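Local coordinates for protein hyaluronoglucosaminidase (PDB 1FCQ) that probably hydrolyses hyaluronic acid as a family 56 glycosidase of bee venom, where it is also a major allergen, at residues F216-R229 with L240-A252. Numbering follows the deposited sequence.
Sequences FESEDVLLPSVYLR and LVGGRVKEALRIA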
loop_
_atom_site.group_PDB
_atom_site.type_symbol
_atom_site.label_atom_id
_atom_site.label_comp_id
_atom_site.label_asym_id
_atom_site.label_seq_id
_atom_site.Cartn_x
_atom_site.Cartn_y
_atom_site.Cartn_z
ATOM N N PHE A 216 2.622 1.357 13.482
ATOM C CA PHE A 216 1.268 1.925 13.505
ATOM C C PHE A 216 1.103 3.133 14.382
ATOM O O PHE A 216 0.286 3.997 14.029
ATOM C CB PHE A 216 0.289 0.789 13.815
ATOM C CG PHE A 216 0.361 -0.293 12.755
ATOM C CD1 PHE A 216 0.658 -1.594 13.075
ATOM C CD2 PHE A 216 0.101 0.036 11.428
ATOM C CE1 PHE A 216 0.722 -2.582 12.108
ATOM C CE2 PHE A 216 0.173 -0.939 10.449
ATOM C CZ PHE A 216 0.465 -2.241 10.790
ATOM N N GLU A 217 1.870 3.290 15.465
ATOM C CA GLU A 217 1.717 4.521 16.254
ATOM C C GLU A 217 2.364 5.699 15.533
ATOM O O GLU A 217 1.972 6.850 15.733
ATOM C CB GLU A 217 2.269 4.323 17.669
ATOM C CG GLU A 217 1.589 3.154 18.369
ATOM C CD GLU A 217 1.136 3.422 19.786
ATOM O OE1 GLU A 217 1.197 2.493 20.625
ATOM O OE2 GLU A 217 0.697 4.559 20.065
ATOM N N SER A 218 3.319 5.435 14.640
ATOM C CA SER A 218 3.996 6.479 13.893
ATOM C C SER A 218 3.191 6.872 12.650
ATOM O O SER A 218 3.203 8.047 12.301
ATOM C CB SER A 218 5.406 6.098 13.453
ATOM O OG SER A 218 6.186 5.542 14.483
ATOM N N GLU A 219 2.500 5.917 12.031
ATOM C CA GLU A 219 1.693 6.276 10.866
ATOM C C GLU A 219 0.525 7.181 11.252
ATOM O O GLU A 219 -0.008 7.035 12.352
ATOM C CB GLU A 219 1.083 5.038 10.198
ATOM C CG GLU A 219 2.113 4.060 9.689
ATOM C CD GLU A 219 1.512 3.188 8.587
ATOM O OE1 GLU A 219 0.364 2.725 8.775
ATOM O OE2 GLU A 219 2.263 3.022 7.621
ATOM N N ASP A 220 0.103 8.036 10.337
ATOM C CA ASP A 220 -1.070 8.883 10.559
ATOM C C ASP A 220 -2.323 8.254 9.954
ATOM O O ASP A 220 -3.443 8.617 10.303
ATOM C CB ASP A 220 -0.878 10.229 9.838
ATOM C CG ASP A 220 0.381 10.930 10.275
ATOM O OD1 ASP A 220 0.446 11.209 11.518
ATOM O OD2 ASP A 220 1.278 11.230 9.476
ATOM N N VAL A 221 -2.105 7.381 8.973
ATOM C CA VAL A 221 -3.211 6.760 8.234
ATOM C C VAL A 221 -2.830 5.336 7.876
ATOM O O VAL A 221 -1.683 5.020 7.526
ATOM C CB VAL A 221 -3.538 7.577 6.972
ATOM C CG1 VAL A 221 -2.333 7.758 6.068
ATOM C CG2 VAL A 221 -4.694 6.962 6.185
ATOM N N LEU A 222 -3.789 4.426 8.018
ATOM C CA LEU A 222 -3.607 3.015 7.691
ATOM C C LEU A 222 -4.225 2.788 6.316
ATOM O O LEU A 222 -5.337 3.243 6.070
ATOM C CB LEU A 222 -4.311 2.110 8.691
ATOM C CG LEU A 222 -3.906 2.163 10.160
ATOM C CD1 LEU A 222 -4.221 0.871 10.915
ATOM C CD2 LEU A 222 -2.443 2.500 10.368
ATOM N N LEU A 223 -3.515 2.060 5.455
ATOM C CA LEU A 223 -3.879 1.886 4.057
ATOM C C LEU A 223 -3.927 0.458 3.572
ATOM O O LEU A 223 -3.229 0.047 2.642
ATOM C CB LEU A 223 -2.790 2.672 3.255
ATOM C CG LEU A 223 -2.561 4.134 3.636
ATOM C CD1 LEU A 223 -1.215 4.648 3.146
ATOM C CD2 LEU A 223 -3.682 5.003 3.064
ATOM N N PRO A 224 -4.794 -0.364 4.160
ATOM C CA PRO A 224 -4.910 -1.769 3.775
ATOM C C PRO A 224 -5.297 -1.844 2.314
ATOM O O PRO A 224 -6.104 -1.006 1.894
ATOM C CB PRO A 224 -5.969 -2.331 4.729
ATOM C CG PRO A 224 -6.818 -1.129 5.009
ATOM C CD PRO A 224 -5.800 -0.023 5.197
ATOM N N SER A 225 -4.679 -2.758 1.573
ATOM C CA SER A 225 -5.071 -2.890 0.153
ATOM C C SER A 225 -6.185 -3.922 0.046
ATOM O O SER A 225 -6.017 -5.060 0.488
ATOM C CB SER A 225 -3.858 -3.317 -0.650
ATOM O OG SER A 225 -4.209 -3.548 -2.015
ATOM N N VAL A 226 -7.323 -3.559 -0.549
ATOM C CA VAL A 226 -8.497 -4.421 -0.609
ATOM C C VAL A 226 -8.895 -4.752 -2.044
ATOM O O VAL A 226 -10.061 -4.802 -2.393
ATOM C CB VAL A 226 -9.674 -3.832 0.194
ATOM C CG1 VAL A 226 -9.277 -3.659 1.673
ATOM C CG2 VAL A 226 -10.209 -2.514 -0.323
ATOM N N TYR A 227 -7.874 -5.029 -2.853
ATOM C CA TYR A 227 -8.133 -5.376 -4.261
ATOM C C TYR A 227 -8.849 -6.717 -4.360
ATOM O O TYR A 227 -8.486 -7.698 -3.706
ATOM C CB TYR A 227 -6.833 -5.361 -5.052
ATOM C CG TYR A 227 -6.048 -4.072 -5.053
ATOM C CD1 TYR A 227 -6.563 -2.896 -4.528
ATOM C CD2 TYR A 227 -4.756 -4.046 -5.587
ATOM C CE1 TYR A 227 -5.816 -1.739 -4.530
ATOM C CE2 TYR A 227 -4.019 -2.872 -5.619
ATOM C CZ TYR A 227 -4.554 -1.725 -5.062
ATOM O OH TYR A 227 -3.832 -0.554 -5.062
ATOM N N LEU A 228 -9.927 -6.736 -5.160
ATOM C CA LEU A 228 -10.705 -7.953 -5.298
ATOM C C LEU A 228 -10.089 -8.974 -6.241
ATOM O O LEU A 228 -9.272 -8.664 -7.102
ATOM C CB LEU A 228 -12.122 -7.650 -5.811
ATOM C CG LEU A 228 -12.855 -6.518 -5.088
ATOM C CD1 LEU A 228 -14.289 -6.428 -5.588
ATOM C CD2 LEU A 228 -12.796 -6.746 -3.579
ATOM N N ARG A 229 -10.459 -10.233 -5.983
ATOM C CA ARG A 229 -10.039 -11.328 -6.848
ATOM C C ARG A 229 -11.275 -11.867 -7.567
ATOM O O ARG A 229 -12.357 -11.940 -6.987
ATOM C CB ARG A 229 -9.276 -12.415 -6.109
ATOM C CG ARG A 229 -7.883 -11.945 -5.681
ATOM C CD ARG A 229 -6.965 -13.142 -5.474
ATOM N NE ARG A 229 -7.554 -14.067 -4.508
ATOM C CZ ARG A 229 -7.511 -13.881 -3.192
ATOM N NH1 ARG A 229 -6.895 -12.816 -2.706
ATOM N NH2 ARG A 229 -8.066 -14.775 -2.386
ATOM N N LEU A 240 -13.309 -10.491 1.874
ATOM C CA LEU A 240 -11.923 -10.095 1.668
ATOM C C LEU A 240 -11.780 -8.648 2.136
ATOM O O LEU A 240 -10.870 -8.323 2.904
ATOM C CB LEU A 240 -11.529 -10.192 0.195
ATOM C CG LEU A 240 -10.128 -9.794 -0.256
ATOM C CD1 LEU A 240 -9.818 -10.443 -1.601
ATOM C CD2 LEU A 240 -9.941 -8.286 -0.425
ATOM N N VAL A 241 -12.649 -7.773 1.614
ATOM C CA VAL A 241 -12.609 -6.367 1.981
ATOM C C VAL A 241 -12.861 -6.191 3.470
ATOM O O VAL A 241 -12.135 -5.488 4.166
ATOM C CB VAL A 241 -13.639 -5.562 1.164
ATOM C CG1 VAL A 241 -13.731 -4.111 1.604
ATOM C CG2 VAL A 241 -13.271 -5.630 -0.316
ATOM N N GLY A 242 -13.944 -6.808 3.955
ATOM C CA GLY A 242 -14.332 -6.672 5.351
ATOM C C GLY A 242 -13.257 -7.051 6.351
ATOM O O GLY A 242 -12.973 -6.283 7.282
ATOM N N GLY A 243 -12.645 -8.206 6.185
ATOM C CA GLY A 243 -11.593 -8.701 7.047
ATOM C C GLY A 243 -10.424 -7.719 7.127
ATOM O O GLY A 243 -9.905 -7.408 8.213
ATOM N N ARG A 244 -10.026 -7.210 5.962
ATOM C CA ARG A 244 -8.926 -6.252 5.886
ATOM C C ARG A 244 -9.251 -4.905 6.488
ATOM O O ARG A 244 -8.380 -4.339 7.166
ATOM C CB ARG A 244 -8.480 -6.112 4.428
ATOM C CG ARG A 244 -7.927 -7.448 3.943
ATOM C CD ARG A 244 -7.563 -7.335 2.465
ATOM N NE ARG A 244 -7.140 -8.671 2.029
ATOM C CZ ARG A 244 -6.474 -8.929 0.923
ATOM N NH1 ARG A 244 -6.163 -10.197 0.653
ATOM N NH2 ARG A 244 -6.115 -7.960 0.088
ATOM N N VAL A 245 -10.476 -4.406 6.295
ATOM C CA VAL A 245 -10.858 -3.130 6.877
ATOM C C VAL A 245 -11.026 -3.265 8.389
ATOM O O VAL A 245 -10.595 -2.386 9.134
ATOM C CB VAL A 245 -12.129 -2.558 6.230
ATOM C CG1 VAL A 245 -12.629 -1.324 6.965
ATOM C CG2 VAL A 245 -11.842 -2.245 4.762
ATOM N N LYS A 246 -11.567 -4.400 8.838
ATOM C CA LYS A 246 -11.654 -4.621 10.287
ATOM C C LYS A 246 -10.261 -4.662 10.913
ATOM O O LYS A 246 -10.085 -4.134 12.023
ATOM C CB LYS A 246 -12.373 -5.929 10.628
ATOM C CG LYS A 246 -13.868 -5.924 10.350
ATOM C CD LYS A 246 -14.431 -7.329 10.587
ATOM C CE LYS A 246 -15.910 -7.411 10.286
ATOM N NZ LYS A 246 -16.417 -8.814 10.405
ATOM N N GLU A 247 -9.286 -5.300 10.264
ATOM C CA GLU A 247 -7.940 -5.375 10.845
ATOM C C GLU A 247 -7.371 -3.980 11.016
ATOM O O GLU A 247 -6.831 -3.607 12.064
ATOM C CB GLU A 247 -7.028 -6.234 9.976
ATOM C CG GLU A 247 -5.640 -6.480 10.540
ATOM C CD GLU A 247 -5.632 -7.365 11.767
ATOM O OE1 GLU A 247 -6.679 -7.958 12.102
ATOM O OE2 GLU A 247 -4.563 -7.444 12.403
ATOM N N ALA A 248 -7.496 -3.141 9.982
ATOM C CA ALA A 248 -7.000 -1.776 10.083
ATOM C C ALA A 248 -7.734 -0.977 11.157
ATOM O O ALA A 248 -7.066 -0.233 11.878
ATOM C CB ALA A 248 -7.103 -1.069 8.730
ATOM N N LEU A 249 -9.057 -1.120 11.287
ATOM C CA LEU A 249 -9.754 -0.363 12.344
ATOM C C LEU A 249 -9.335 -0.826 13.732
ATOM O O LEU A 249 -9.208 0.030 14.623
ATOM C CB LEU A 249 -11.262 -0.538 12.149
ATOM C CG LEU A 249 -11.846 0.172 10.925
ATOM C CD1 LEU A 249 -13.246 -0.346 10.632
ATOM C CD2 LEU A 249 -11.874 1.679 11.124
ATOM N N ARG A 250 -9.079 -2.116 13.931
ATOM C CA ARG A 250 -8.663 -2.578 15.252
ATOM C C ARG A 250 -7.348 -1.909 15.647
ATOM O O ARG A 250 -7.176 -1.434 16.756
ATOM C CB ARG A 250 -8.475 -4.098 15.360
ATOM C CG ARG A 250 -8.033 -4.537 16.758
ATOM C CD ARG A 250 -7.851 -6.030 16.934
ATOM N NE ARG A 250 -6.504 -6.562 16.658
ATOM C CZ ARG A 250 -6.119 -6.830 15.419
ATOM N NH1 ARG A 250 -6.997 -6.605 14.450
ATOM N NH2 ARG A 250 -4.911 -7.304 15.132
ATOM N N ILE A 251 -6.415 -1.860 14.699
ATOM C CA ILE A 251 -5.098 -1.295 14.918
ATOM C C ILE A 251 -5.206 0.216 15.049
ATOM O O ILE A 251 -4.580 0.824 15.923
ATOM C CB ILE A 251 -4.133 -1.688 13.776
ATOM C CG1 ILE A 251 -3.949 -3.199 13.720
ATOM C CG2 ILE A 251 -2.805 -0.967 13.917
ATOM C CD1 ILE A 251 -3.396 -3.894 14.940
ATOM N N ALA A 252 -6.105 0.826 14.282
ATOM C CA ALA A 252 -6.276 2.272 14.338
ATOM C C ALA A 252 -6.856 2.697 15.679
ATOM O O ALA A 252 -6.514 3.781 16.160
ATOM C CB ALA A 252 -7.112 2.825 13.201
HETATM O O HOH W 1 -4.434 -6.354 -2.273
HETATM O O HOH W 2 -5.987 -8.460 -2.895
#
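In a beta-alpha unit of the hyaluronidase TIM barrel, a short strand and its outgoing loop pack on the helix that follows, Leu222 and Pro224 on Ala248, and Val226 on Arg244 and Val241. The chain of 216-229 runs antiparallel to the helix, so later residues meet earlier turns. At one end Ile251 sets its CG2 methyl over one face of the Phe216 ring, 3.4 Å from Phe216 CG. Leu222 pushes a single methyl, CD1, into the same corner, crossing Ile251 at about a right angle and coming 3.2 Å from the carbonyl O of Ala248. The small Ala248 side chain then receives the proline ring, Pro224 CG lying 3.7 Å from Ala248 CB.

From Ser225 onward a polar cluster around Arg244 is added to the apolar packing. With CG beside its own backbone N (chi1 -64°) and the chain extended from CG to NE, Arg244 slides past Val226 and brings NH2 to the carbonyl O of Ser225, 2.9 Å away, in a fairly straight bond (N-H...O angle 156°). The acceptor sits at the guanidinium edge, close to its plane, while Leu240 CD2 packs over one face. Water 2 links NH2 to Tyr227 O, and water 1 binds Ser225 OG with a weak bond to NH2; Tyr184 also holds that hydroxyl, and Asn191 takes the NE of Arg244. Together these bonds would restrict rotation of the guanidinium. Val241 CG2 presses tightly on Leu228 CD2 at 3.5 Å, both side chains also touching helix 280-292. Backbone hydrogen bonds pair Leu222 with strand 261-267. The arrangement is the beta-alpha unit of a (beta/alpha) barrel, its helix packed against the strand and the loop after it.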